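Local structure of protein CT_858 (Chlamydia trachomatis, 3DOR) at residues N70-G75 with A140-A145; Q338-G343 with N462-S467; V112-L117 with I170-G175. The protein acts as a secreted chlamydial protease, probably a serine-type endopeptidase, whose mature form is a dimer. All blocks are in the same frame, centred on the assembly; numbering follows the deposited sequence.

Contact 1: N70-G75 with A140-A145; sequences NDFHAG and AAEESA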
ATOM      1  N   ASN B  70      -9.408   6.082 -22.753  1.00 25.45           N
ATOM      2  CA  ASN B  70      -9.762   4.841 -23.446  1.00 28.98           C
ATOM      3  C   ASN B  70      -8.709   3.772 -23.090  1.00 28.51           C
ATOM      4  O   ASN B  70      -8.110   3.155 -23.962  1.00 28.11           O
ATOM      5  CB  ASN B  70      -9.810   5.094 -24.961  1.00 28.56           C
ATOM      6  CG  ASN B  70     -10.593   4.026 -25.721  1.00 33.34           C
ATOM      7  OD1 ASN B  70     -11.113   4.279 -26.814  1.00 32.14           O
ATOM      8  ND2 ASN B  70     -10.672   2.832 -25.154  1.00 31.09           N
ATOM      9  N   ASP B  71      -8.489   3.587 -21.788  1.00 28.26           N
ATOM     10  CA  ASP B  71      -7.506   2.636 -21.259  1.00 28.58           C
ATOM     11  C   ASP B  71      -8.226   1.733 -20.259  1.00 28.49           C
ATOM     12  O   ASP B  71      -8.616   2.191 -19.184  1.00 29.84           O
ATOM     13  CB  ASP B  71      -6.390   3.405 -20.538  1.00 28.26           C
ATOM     14  CG  ASP B  71      -5.245   2.507 -20.068  1.00 29.26           C
ATOM     15  OD1 ASP B  71      -5.486   1.331 -19.729  1.00 28.59           O
ATOM     16  OD2 ASP B  71      -4.095   3.001 -20.015  1.00 29.11           O
ATOM     17  N   PHE B  72      -8.407   0.456 -20.588  1.00 27.66           N
ATOM     18  CA  PHE B  72      -9.109  -0.421 -19.655  1.00 29.37           C
ATOM     19  C   PHE B  72      -8.426  -0.484 -18.297  1.00 29.82           C
ATOM     20  O   PHE B  72      -9.061  -0.820 -17.302  1.00 30.49           O
ATOM     21  CB  PHE B  72      -9.280  -1.829 -20.227  1.00 26.52           C
ATOM     22  CG  PHE B  72     -10.095  -1.869 -21.483  1.00 24.85           C
ATOM     23  CD1 PHE B  72      -9.480  -2.023 -22.720  1.00 26.29           C
ATOM     24  CD2 PHE B  72     -11.473  -1.718 -21.436  1.00 26.91           C
ATOM     25  CE1 PHE B  72     -10.231  -2.025 -23.903  1.00 27.81           C
ATOM     26  CE2 PHE B  72     -12.232  -1.720 -22.608  1.00 26.66           C
ATOM     27  CZ  PHE B  72     -11.607  -1.874 -23.842  1.00 26.30           C
ATOM     28  N   HIS B  73      -7.138  -0.152 -18.259  1.00 29.80           N
ATOM     29  CA  HIS B  73      -6.375  -0.141 -17.015  1.00 32.95           C
ATOM     30  C   HIS B  73      -6.553   1.183 -16.244  1.00 34.99           C
ATOM     31  O   HIS B  73      -6.507   1.199 -15.014  1.00 37.76           O
ATOM     32  CB  HIS B  73      -4.875  -0.323 -17.296  1.00 34.91           C
ATOM     33  CG  HIS B  73      -4.421  -1.748 -17.382  1.00 33.83           C
ATOM     34  ND1 HIS B  73      -4.961  -2.755 -16.608  1.00 34.56           N
ATOM     35  CD2 HIS B  73      -3.394  -2.314 -18.066  1.00 34.00           C
ATOM     36  CE1 HIS B  73      -4.286  -3.874 -16.806  1.00 34.50           C
ATOM     37  NE2 HIS B  73      -3.328  -3.633 -17.687  1.00 35.39           N
ATOM     38  N   ALA B  74      -6.736   2.291 -16.959  1.00 32.92           N
ATOM     39  CA  ALA B  74      -6.873   3.598 -16.308  1.00 31.82           C
ATOM     40  C   ALA B  74      -8.282   3.929 -15.815  1.00 30.95           C
ATOM     41  O   ALA B  74      -9.241   3.918 -16.586  1.00 29.95           O
ATOM     42  CB  ALA B  74      -6.370   4.702 -17.246  1.00 29.43           C
ATOM     43  N   GLY B  75      -8.402   4.236 -14.524  1.00 31.38           N
ATOM     44  CA  GLY B  75      -9.709   4.552 -13.966  1.00 32.41           C
ATOM     45  C   GLY B  75      -9.684   5.046 -12.527  1.00 32.53           C
ATOM     46  O   GLY B  75      -8.718   4.828 -11.800  1.00 33.10           O
ATOM     47  N   ALA B 140     -15.370  -3.852 -30.328  1.00 25.19           N
ATOM     48  CA  ALA B 140     -16.190  -4.828 -29.617  1.00 25.05           C
ATOM     49  C   ALA B 140     -15.851  -4.812 -28.120  1.00 23.71           C
ATOM     50  O   ALA B 140     -16.741  -4.886 -27.262  1.00 23.85           O
ATOM     51  CB  ALA B 140     -15.964  -6.233 -30.206  1.00 21.99           C
ATOM     52  N   ALA B 141     -14.565  -4.690 -27.802  1.00 22.17           N
ATOM     53  CA  ALA B 141     -14.153  -4.673 -26.399  1.00 22.78           C
ATOM     54  C   ALA B 141     -14.794  -3.511 -25.634  1.00 23.97           C
ATOM     55  O   ALA B 141     -15.238  -3.684 -24.498  1.00 23.53           O
ATOM     56  CB  ALA B 141     -12.625  -4.622 -26.291  1.00 17.29           C
ATOM     57  N   GLU B 142     -14.864  -2.332 -26.253  1.00 24.55           N
ATOM     58  CA  GLU B 142     -15.486  -1.177 -25.591  1.00 27.07           C
ATOM     59  C   GLU B 142     -16.992  -1.426 -25.448  1.00 26.45           C
ATOM     60  O   GLU B 142     -17.607  -1.040 -24.452  1.00 27.25           O
ATOM     61  CB  GLU B 142     -15.240   0.112 -26.396  1.00 26.19           C
ATOM     62  CG  GLU B 142     -13.760   0.462 -26.563  1.00 29.61           C
ATOM     63  CD  GLU B 142     -13.525   1.545 -27.600  1.00 31.46           C
ATOM     64  OE1 GLU B 142     -13.617   2.745 -27.257  1.00 32.29           O
ATOM     65  OE2 GLU B 142     -13.265   1.190 -28.767  1.00 31.82           O
ATOM     66  N   GLU B 143     -17.581  -2.081 -26.442  1.00 25.98           N
ATOM     67  CA  GLU B 143     -19.010  -2.385 -26.408  1.00 29.13           C
ATOM     68  C   GLU B 143     -19.329  -3.268 -25.199  1.00 28.37           C
ATOM     69  O   GLU B 143     -20.249  -2.987 -24.428  1.00 28.63           O
ATOM     70  CB  GLU B 143     -19.419  -3.111 -27.695  1.00 29.70           C
ATOM     71  CG  GLU B 143     -20.901  -3.462 -27.789  1.00 37.33           C
ATOM     72  CD  GLU B 143     -21.789  -2.259 -28.124  1.00 42.10           C
ATOM     73  OE1 GLU B 143     -22.985  -2.471 -28.442  1.00 38.99           O
ATOM     74  OE2 GLU B 143     -21.292  -1.109 -28.068  1.00 42.93           O
ATOM     75  N   SER B 144     -18.557  -4.337 -25.037  1.00 28.85           N
ATOM     76  CA  SER B 144     -18.762  -5.253 -23.923  1.00 28.43           C
ATOM     77  C   SER B 144     -18.478  -4.586 -22.589  1.00 27.76           C
ATOM     78  O   SER B 144     -19.149  -4.860 -21.604  1.00 26.90           O
ATOM     79  CB  SER B 144     -17.880  -6.490 -24.082  1.00 27.20           C
ATOM     80  OG  SER B 144     -18.270  -7.226 -25.224  1.00 28.24           O
ATOM     81  N   ALA B 145     -17.484  -3.709 -22.546  1.00 28.59           N
ATOM     82  CA  ALA B 145     -17.180  -3.036 -21.293  1.00 29.44           C
ATOM     83  C   ALA B 145     -18.406  -2.203 -20.885  1.00 31.78           C
ATOM     84  O   ALA B 145     -18.756  -2.133 -19.707  1.00 32.50           O
ATOM     85  CB  ALA B 145     -15.935  -2.145 -21.451  1.00 27.43           C
TER
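Phe72 packs the end of its ring against two alanines one turn apart on helix 140-150, which belongs to the PDZ domain, while the loop carrying it is shaped by an Asx turn at Asp71. The reach is short: CZ of Phe72 stands 3.8 Å from CB of Ala141, and CE2 of the same ring is 3.9 Å from CB of Ala145. Ala145 CB and the backbone N of Glu142 both sit at the ring edge, near its plane. With CG anti to its own carbonyl carbon (chi1 -62°), Phe72 sends the ring out from the loop toward the helix. The same ring makes an edge-to-face contact with Phe466, so it bridges the helix and the peptidase domain.

Beside this apolar cluster, the end of Asn70 reaches across the extended chain of Glu142 at about a right angle, their amide and carboxylate planes turned by 45°. That carboxylate is anchored mainly on its own side: OE2 bonds Thr139 OG1 and OE1 bonds Lys137 N, both just ahead of the helical segment.

Farther out, Asp71 makes no contact with the helix but organises the loop. Its OD2 bonds Tyr22 OH and Thr513 OG1, tying the turn to the N-terminal helical region and to strand 507-518. Its other oxygen, OD1, accepts the backbone N of His73 at 2.7 Å on the anti side, 27° out of the carboxylate plane.

Contact 2: Q338-G343 with N462-S467; sequences QTNNPG and NEQDFS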
ATOM      1  N   GLN B 338      -9.543 -19.274 -22.463  1.00 23.12           N
ATOM      2  CA  GLN B 338      -9.014 -18.155 -21.708  1.00 23.36           C
ATOM      3  C   GLN B 338      -9.905 -16.912 -21.819  1.00 24.10           C
ATOM      4  O   GLN B 338      -9.464 -15.804 -21.515  1.00 21.92           O
ATOM      5  CB  GLN B 338      -7.608 -17.829 -22.207  1.00 23.60           C
ATOM      6  CG  GLN B 338      -6.834 -16.982 -21.256  1.00 24.49           C
ATOM      7  CD  GLN B 338      -6.068 -15.877 -21.938  1.00 24.20           C
ATOM      8  OE1 GLN B 338      -4.998 -15.497 -21.476  1.00 26.94           O
ATOM      9  NE2 GLN B 338      -6.617 -15.335 -23.024  1.00 23.90           N
ATOM     10  N   THR B 339     -11.149 -17.099 -22.260  1.00 23.96           N
ATOM     11  CA  THR B 339     -12.092 -15.984 -22.401  1.00 23.73           C
ATOM     12  C   THR B 339     -12.472 -15.370 -21.051  1.00 24.74           C
ATOM     13  O   THR B 339     -12.306 -16.006 -20.013  1.00 23.24           O
ATOM     14  CB  THR B 339     -13.392 -16.445 -23.087  1.00 22.77           C
ATOM     15  OG1 THR B 339     -13.978 -17.518 -22.336  1.00 24.02           O
ATOM     16  CG2 THR B 339     -13.108 -16.935 -24.496  1.00 20.43           C
ATOM     17  N   ASN B 340     -12.977 -14.134 -21.068  1.00 23.35           N
ATOM     18  CA  ASN B 340     -13.417 -13.472 -19.838  1.00 22.95           C
ATOM     19  C   ASN B 340     -12.399 -13.630 -18.706  1.00 22.94           C
ATOM     20  O   ASN B 340     -12.702 -14.168 -17.638  1.00 23.92           O
ATOM     21  CB  ASN B 340     -14.763 -14.061 -19.398  1.00 22.63           C
ATOM     22  CG  ASN B 340     -15.924 -13.614 -20.273  1.00 24.50           C
ATOM     23  OD1 ASN B 340     -15.742 -13.005 -21.329  1.00 24.80           O
ATOM     24  ND2 ASN B 340     -17.133 -13.922 -19.831  1.00 23.64           N
ATOM     25  N   ASN B 341     -11.199 -13.133 -18.949  1.00 22.49           N
ATOM     26  CA  ASN B 341     -10.099 -13.237 -18.009  1.00 20.64           C
ATOM     27  C   ASN B 341      -9.547 -11.821 -17.846  1.00 21.98           C
ATOM     28  O   ASN B 341      -9.136 -11.204 -18.819  1.00 21.94           O
ATOM     29  CB  ASN B 341      -9.056 -14.174 -18.615  1.00 22.41           C
ATOM     30  CG  ASN B 341      -7.873 -14.401 -17.716  1.00 21.92           C
ATOM     31  OD1 ASN B 341      -7.344 -13.467 -17.125  1.00 22.02           O
ATOM     32  ND2 ASN B 341      -7.437 -15.653 -17.617  1.00 24.38           N
ATOM     33  N   PRO B 342      -9.512 -11.302 -16.605  1.00 22.82           N
ATOM     34  CA  PRO B 342      -9.030  -9.955 -16.268  1.00 24.08           C
ATOM     35  C   PRO B 342      -7.525  -9.706 -16.255  1.00 25.36           C
ATOM     36  O   PRO B 342      -7.097  -8.575 -16.049  1.00 26.15           O
ATOM     37  CB  PRO B 342      -9.624  -9.727 -14.888  1.00 23.82           C
ATOM     38  CG  PRO B 342      -9.430 -11.091 -14.254  1.00 24.40           C
ATOM     39  CD  PRO B 342      -9.903 -12.033 -15.379  1.00 22.95           C
ATOM     40  N   GLY B 343      -6.723 -10.740 -16.473  1.00 24.84           N
ATOM     41  CA  GLY B 343      -5.280 -10.555 -16.437  1.00 23.76           C
ATOM     42  C   GLY B 343      -4.782 -10.832 -15.027  1.00 25.45           C
ATOM     43  O   GLY B 343      -5.403 -11.607 -14.302  1.00 24.68           O
ATOM     44  N   ASN B 462     -11.491 -13.803 -26.247  1.00 20.85           N
ATOM     45  CA  ASN B 462     -12.575 -12.914 -26.624  1.00 21.97           C
ATOM     46  C   ASN B 462     -12.244 -11.477 -26.226  1.00 22.41           C
ATOM     47  O   ASN B 462     -11.139 -11.195 -25.736  1.00 20.93           O
ATOM     48  CB  ASN B 462     -13.931 -13.382 -26.054  1.00 19.64           C
ATOM     49  CG  ASN B 462     -14.074 -13.151 -24.562  1.00 21.15           C
ATOM     50  OD1 ASN B 462     -15.184 -13.218 -24.038  1.00 23.47           O
ATOM     51  ND2 ASN B 462     -12.967 -12.891 -23.872  1.00 18.03           N
ATOM     52  N   GLU B 463     -13.192 -10.578 -26.460  1.00 23.53           N
ATOM     53  CA  GLU B 463     -13.006  -9.158 -26.193  1.00 23.93           C
ATOM     54  C   GLU B 463     -12.951  -8.791 -24.725  1.00 24.71           C
ATOM     55  O   GLU B 463     -12.744  -7.620 -24.383  1.00 25.48           O
ATOM     56  CB  GLU B 463     -14.100  -8.335 -26.892  1.00 24.20           C
ATOM     57  CG  GLU B 463     -15.418  -8.228 -26.142  1.00 21.29           C
ATOM     58  CD  GLU B 463     -16.225  -9.507 -26.150  1.00 21.97           C
ATOM     59  OE1 GLU B 463     -17.277  -9.560 -25.465  1.00 23.18           O
ATOM     60  OE2 GLU B 463     -15.821 -10.459 -26.841  1.00 23.33           O
ATOM     61  N   GLN B 464     -13.149  -9.779 -23.858  1.00 23.56           N
ATOM     62  CA  GLN B 464     -13.068  -9.531 -22.432  1.00 24.15           C
ATOM     63  C   GLN B 464     -11.824 -10.174 -21.808  1.00 23.94           C
ATOM     64  O   GLN B 464     -11.865 -10.682 -20.689  1.00 20.17           O
ATOM     65  CB  GLN B 464     -14.348  -9.988 -21.715  1.00 25.19           C
ATOM     66  CG  GLN B 464     -15.562  -9.110 -22.046  1.00 25.89           C
ATOM     67  CD  GLN B 464     -16.747  -9.349 -21.125  1.00 25.61           C
ATOM     68  OE1 GLN B 464     -17.155 -10.490 -20.891  1.00 26.30           O
ATOM     69  NE2 GLN B 464     -17.312  -8.269 -20.605  1.00 26.75           N
ATOM     70  N   ASP B 465     -10.724 -10.138 -22.562  1.00 24.98           N
ATOM     71  CA  ASP B 465      -9.416 -10.628 -22.124  1.00 23.13           C
ATOM     72  C   ASP B 465      -8.538  -9.393 -21.990  1.00 22.88           C
ATOM     73  O   ASP B 465      -8.361  -8.656 -22.965  1.00 23.99           O
ATOM     74  CB  ASP B 465      -8.806 -11.569 -23.161  1.00 20.85           C
ATOM     75  CG  ASP B 465      -9.362 -12.955 -23.060  1.00 21.13           C
ATOM     76  OD1 ASP B 465      -9.767 -13.337 -21.938  1.00 20.83           O
ATOM     77  OD2 ASP B 465      -9.384 -13.661 -24.082  1.00 21.09           O
ATOM     78  N   PHE B 466      -7.986  -9.171 -20.801  1.00 23.31           N
ATOM     79  CA  PHE B 466      -7.155  -7.990 -20.541  1.00 24.15           C
ATOM     80  C   PHE B 466      -5.761  -8.316 -19.993  1.00 25.71           C
ATOM     81  O   PHE B 466      -5.559  -9.363 -19.386  1.00 23.65           O
ATOM     82  CB  PHE B 466      -7.864  -7.065 -19.542  1.00 22.62           C
ATOM     83  CG  PHE B 466      -9.316  -6.792 -19.872  1.00 24.44           C
ATOM     84  CD1 PHE B 466     -10.296  -7.734 -19.585  1.00 22.19           C
ATOM     85  CD2 PHE B 466      -9.700  -5.582 -20.466  1.00 23.58           C
ATOM     86  CE1 PHE B 466     -11.645  -7.485 -19.875  1.00 25.99           C
ATOM     87  CE2 PHE B 466     -11.047  -5.319 -20.766  1.00 25.27           C
ATOM     88  CZ  PHE B 466     -12.024  -6.278 -20.467  1.00 26.34           C
ATOM     89  N   SER B 467      -4.827  -7.385 -20.191  1.00 27.86           N
ATOM     90  CA  SER B 467      -3.427  -7.497 -19.749  1.00 27.59           C
ATOM     91  C   SER B 467      -2.794  -8.875 -19.933  1.00 26.84           C
ATOM     92  O   SER B 467      -2.497  -9.266 -21.066  1.00 27.04           O
ATOM     93  CB  SER B 467      -3.272  -7.024 -18.291  1.00 30.54           C
ATOM     94  OG  SER B 467      -4.181  -7.667 -17.418  1.00 38.60           O
TER
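Asn341 and Phe466 join two loops that leave neighbouring parallel strands, 333-337 and 457-461, of the mixed sheet in the S41 peptidase domain. The firmest bond between the segments runs from Phe466 N to Asn341 O, 3.1 Å long, almost in line with the carbonyl. The return traffic is weaker: Asn341 N is shared between Gln464 O at 3.1 Å and Asp465 OD1 at 3.3 Å, both bent.

The buried side is closely fitted. Asp465 turns back across its own type I turn, where Asn462 N reaches its OD2 at 3.0 Å from well above the carboxylate plane; the acid thus braces the turn and, through its weak bond to Asn341 N, the facing loop. Beside it lies the bent chain of Gln338, whose amide is held chiefly by Tyr301 and Ala469. The amides of Asn340, Asn462 and Gln464 crowd together, with a bound sulfate about 5 Å from the Gln464 side chain. Asn341, with CG anti to its backbone N (chi1 -178°), folds its OD1 over an Asx turn to take Gly343 N at 2.9 Å, in the carbonyl plane. Gly343 has no side chain, and its CA can come within 3.2 Å of Ser467 OG.

The other flank is looser. Pro342 turns its CB away from 462-467, and the partly exposed Phe466 touches 338-343 mainly through CD1, 3.7 Å from Asn341 O, while its ring packs on Phe72.

Ser467 sits immediately before helix 468-478, its hydroxyl beside Gly343 and its CB against the imidazole of His73. A serine that follows a backbone-bonded Phe466 and has a histidine beside it is consistent with the active site of a serine-type peptidase.

Contact 3: V112-L117 with I170-G175; sequences VGDELL and IRRPFG
Ile170 opens the pairing with Leu116, a non-hydrogen-bonded antiparallel position where the chains come close enough for Ile170 CA to lie 3.0 Å from Glu115 O. Its CG1 branch stands between backbone N and carbonyl carbon (chi1 64°), and the terminal CD1 rests 3.3 Å from Asp114 OD1.

Arg171 forms the next, hydrogen-bonded pair with Glu115. Glu115 N donates to Arg171 O over 3.0 Å, nearly straight, and Arg171 N returns a bond to Glu115 O. On the same face the two side chains run alongside each other, joined by a weak salt bridge of 3.4 Å between Arg171 NH2 and Glu115 OE1, while the isopropyl end of Leu117 lies over one face of the guanidinium. A water prolongs the pairing, donating to both Arg171 O and Gly113 O.

Arg172 bends back to Asp114: NH1 lies 2.7 Å from OD1 and bonds OD2 at 3.1 Å, the latter within the guanidinium plane and on the syn side of the acid. Both ends have further holds, Asp114 OD1 on Arg111 N and Arg172 NH1 on Glu109 O. Pro173 then brings CD loosely toward Asp114 OD2 and enters the type I turn from Arg172 to Gly175.

That turn leads strand 165-171 into its antiparallel neighbour 177-187, a beta hairpin within the curled, closed antiparallel sheet of the PDZ domain.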
ATOM      1  N   VAL B 112     -34.506 -16.733 -20.767  1.00 34.12           N
ATOM      2  CA  VAL B 112     -33.214 -16.797 -21.436  1.00 31.51           C
ATOM      3  C   VAL B 112     -33.600 -16.951 -22.902  1.00 30.32           C
ATOM      4  O   VAL B 112     -34.495 -17.730 -23.223  1.00 30.75           O
ATOM      5  CB  VAL B 112     -32.418 -18.049 -21.002  1.00 31.69           C
ATOM      6  CG1 VAL B 112     -31.293 -18.329 -21.992  1.00 29.73           C
ATOM      7  CG2 VAL B 112     -31.873 -17.853 -19.605  1.00 28.78           C
ATOM      8  N   GLY B 113     -32.946 -16.212 -23.786  1.00 29.79           N
ATOM      9  CA  GLY B 113     -33.274 -16.318 -25.195  1.00 31.10           C
ATOM     10  C   GLY B 113     -34.043 -15.115 -25.721  1.00 32.98           C
ATOM     11  O   GLY B 113     -34.139 -14.925 -26.937  1.00 34.32           O
ATOM     12  N   ASP B 114     -34.610 -14.325 -24.811  1.00 32.39           N
ATOM     13  CA  ASP B 114     -35.356 -13.119 -25.173  1.00 31.90           C
ATOM     14  C   ASP B 114     -34.366 -12.115 -25.730  1.00 33.56           C
ATOM     15  O   ASP B 114     -33.206 -12.069 -25.295  1.00 34.29           O
ATOM     16  CB  ASP B 114     -36.004 -12.479 -23.943  1.00 30.87           C
ATOM     17  CG  ASP B 114     -37.178 -13.261 -23.412  1.00 31.44           C
ATOM     18  OD1 ASP B 114     -37.581 -12.983 -22.258  1.00 33.42           O
ATOM     19  OD2 ASP B 114     -37.698 -14.138 -24.133  1.00 32.90           O
ATOM     20  N   GLU B 115     -34.819 -11.301 -26.675  1.00 32.98           N
ATOM     21  CA  GLU B 115     -33.956 -10.281 -27.243  1.00 32.77           C
ATOM     22  C   GLU B 115     -34.307  -8.978 -26.543  1.00 33.51           C
ATOM     23  O   GLU B 115     -35.488  -8.649 -26.397  1.00 33.98           O
ATOM     24  CB  GLU B 115     -34.192 -10.120 -28.750  1.00 31.20           C
ATOM     25  CG  GLU B 115     -33.164  -9.196 -29.394  1.00 31.82           C
ATOM     26  CD  GLU B 115     -33.505  -8.785 -30.822  1.00 31.87           C
ATOM     27  OE1 GLU B 115     -34.382  -9.414 -31.451  1.00 33.51           O
ATOM     28  OE2 GLU B 115     -32.876  -7.827 -31.321  1.00 33.68           O
ATOM     29  N   LEU B 116     -33.290  -8.251 -26.089  1.00 32.69           N
ATOM     30  CA  LEU B 116     -33.516  -6.977 -25.429  1.00 32.97           C
ATOM     31  C   LEU B 116     -33.617  -5.929 -26.526  1.00 34.35           C
ATOM     32  O   LEU B 116     -32.695  -5.769 -27.331  1.00 34.59           O
ATOM     33  CB  LEU B 116     -32.358  -6.630 -24.489  1.00 31.92           C
ATOM     34  CG  LEU B 116     -32.447  -5.256 -23.813  1.00 31.80           C
ATOM     35  CD1 LEU B 116     -33.777  -5.134 -23.074  1.00 28.42           C
ATOM     36  CD2 LEU B 116     -31.281  -5.071 -22.847  1.00 31.42           C
ATOM     37  N   LEU B 117     -34.739  -5.219 -26.562  1.00 33.15           N
ATOM     38  CA  LEU B 117     -34.945  -4.201 -27.584  1.00 36.17           C
ATOM     39  C   LEU B 117     -34.752  -2.769 -27.096  1.00 35.19           C
ATOM     40  O   LEU B 117     -33.992  -2.001 -27.690  1.00 36.04           O
ATOM     41  CB  LEU B 117     -36.345  -4.344 -28.189  1.00 34.90           C
ATOM     42  CG  LEU B 117     -36.600  -5.648 -28.955  1.00 35.53           C
ATOM     43  CD1 LEU B 117     -38.043  -5.672 -29.445  1.00 34.91           C
ATOM     44  CD2 LEU B 117     -35.631  -5.763 -30.137  1.00 35.25           C
ATOM     45  N   ILE B 170     -38.684  -6.408 -24.763  1.00 32.86           N
ATOM     46  CA  ILE B 170     -38.032  -7.596 -25.280  1.00 35.21           C
ATOM     47  C   ILE B 170     -38.843  -8.242 -26.396  1.00 35.70           C
ATOM     48  O   ILE B 170     -40.024  -7.935 -26.585  1.00 37.13           O
ATOM     49  CB  ILE B 170     -37.886  -8.630 -24.163  1.00 35.73           C
ATOM     50  CG1 ILE B 170     -39.283  -9.064 -23.701  1.00 38.55           C
ATOM     51  CG2 ILE B 170     -37.129  -8.021 -22.989  1.00 33.93           C
ATOM     52  CD1 ILE B 170     -39.304 -10.261 -22.786  1.00 42.52           C
ATOM     53  N   ARG B 171     -38.200  -9.127 -27.148  1.00 34.72           N
ATOM     54  CA  ARG B 171     -38.906  -9.861 -28.183  1.00 34.92           C
ATOM     55  C   ARG B 171     -38.675 -11.340 -27.943  1.00 34.02           C
ATOM     56  O   ARG B 171     -37.548 -11.769 -27.719  1.00 35.01           O
ATOM     57  CB  ARG B 171     -38.426  -9.500 -29.589  1.00 36.33           C
ATOM     58  CG  ARG B 171     -39.027 -10.440 -30.641  1.00 40.24           C
ATOM     59  CD  ARG B 171     -39.190  -9.789 -31.995  1.00 44.69           C
ATOM     60  NE  ARG B 171     -37.928  -9.267 -32.489  1.00 47.74           N
ATOM     61  CZ  ARG B 171     -37.774  -8.035 -32.955  1.00 52.00           C
ATOM     62  NH1 ARG B 171     -38.820  -7.210 -32.987  1.00 51.20           N
ATOM     63  NH2 ARG B 171     -36.575  -7.628 -33.370  1.00 51.18           N
ATOM     64  N   ARG B 172     -39.753 -12.113 -27.974  1.00 34.18           N
ATOM     65  CA  ARG B 172     -39.668 -13.549 -27.768  1.00 32.29           C
ATOM     66  C   ARG B 172     -39.107 -14.167 -29.027  1.00 34.28           C
ATOM     67  O   ARG B 172     -39.173 -13.566 -30.106  1.00 32.84           O
ATOM     68  CB  ARG B 172     -41.050 -14.144 -27.515  1.00 30.59           C
ATOM     69  CG  ARG B 172     -41.789 -13.556 -26.335  1.00 32.47           C
ATOM     70  CD  ARG B 172     -41.007 -13.683 -25.044  1.00 33.59           C
ATOM     71  NE  ARG B 172     -41.902 -13.544 -23.902  1.00 35.16           N
ATOM     72  CZ  ARG B 172     -41.513 -13.530 -22.633  1.00 36.89           C
ATOM     73  NH1 ARG B 172     -40.223 -13.646 -22.327  1.00 34.06           N
ATOM     74  NH2 ARG B 172     -42.423 -13.400 -21.671  1.00 34.12           N
ATOM     75  N   PRO B 173     -38.548 -15.380 -28.915  1.00 34.69           N
ATOM     76  CA  PRO B 173     -38.000 -16.011 -30.114  1.00 35.60           C
ATOM     77  C   PRO B 173     -39.062 -16.286 -31.177  1.00 37.22           C
ATOM     78  O   PRO B 173     -38.746 -16.336 -32.368  1.00 35.90           O
ATOM     79  CB  PRO B 173     -37.333 -17.283 -29.579  1.00 36.11           C
ATOM     80  CG  PRO B 173     -38.002 -17.525 -28.265  1.00 37.49           C
ATOM     81  CD  PRO B 173     -38.205 -16.145 -27.707  1.00 35.54           C
ATOM     82  N   PHE B 174     -40.315 -16.464 -30.761  1.00 36.37           N
ATOM     83  CA  PHE B 174     -41.365 -16.698 -31.739  1.00 38.74           C
ATOM     84  C   PHE B 174     -41.865 -15.400 -32.368  1.00 37.63           C
ATOM     85  O   PHE B 174     -42.787 -15.418 -33.179  1.00 37.90           O
ATOM     86  CB  PHE B 174     -42.533 -17.494 -31.142  1.00 41.67           C
ATOM     87  CG  PHE B 174     -42.288 -18.980 -31.109  1.00 45.31           C
ATOM     88  CD1 PHE B 174     -41.630 -19.571 -30.038  1.00 46.91           C
ATOM     89  CD2 PHE B 174     -42.646 -19.776 -32.188  1.00 46.90           C
ATOM     90  CE1 PHE B 174     -41.328 -20.931 -30.046  1.00 47.88           C
ATOM     91  CE2 PHE B 174     -42.350 -21.137 -32.204  1.00 47.49           C
ATOM     92  CZ  PHE B 174     -41.688 -21.714 -31.133  1.00 47.40           C
ATOM     93  N   GLY B 175     -41.258 -14.278 -31.987  1.00 36.71           N
ATOM     94  CA  GLY B 175     -41.632 -13.008 -32.588  1.00 37.03           C
ATOM     95  C   GLY B 175     -42.398 -11.950 -31.812  1.00 37.62           C
ATOM     96  O   GLY B 175     -42.234 -10.761 -32.081  1.00 37.22           O
TER
HETATM   97  O   HOH W   1     -35.637 -13.914 -29.155  1.00 38.42           O

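Overall arrangement
The three contacts illustrate how chemistry follows position. Contact 2 is the buried one, near the centre of the chain, and relies on backbone bonds and polar side chains between loops of the peptidase domain. Contact 1, about 11 Å away between centres, is only partly buried and mostly apolar; it touches contact 2 through Phe72 with Phe466, His73 with Ser467, and a probable Ser144-Glu463 hydrogen bond. Contact 3 lies toward the periphery, its centre about 27 Å from that of contact 1, where regular strand pairing is reinforced by salt bridges. Contact 3 lies within the PDZ domain, in its sheet; contact 1 joins helix 140-150 of that domain to the loop 70-75.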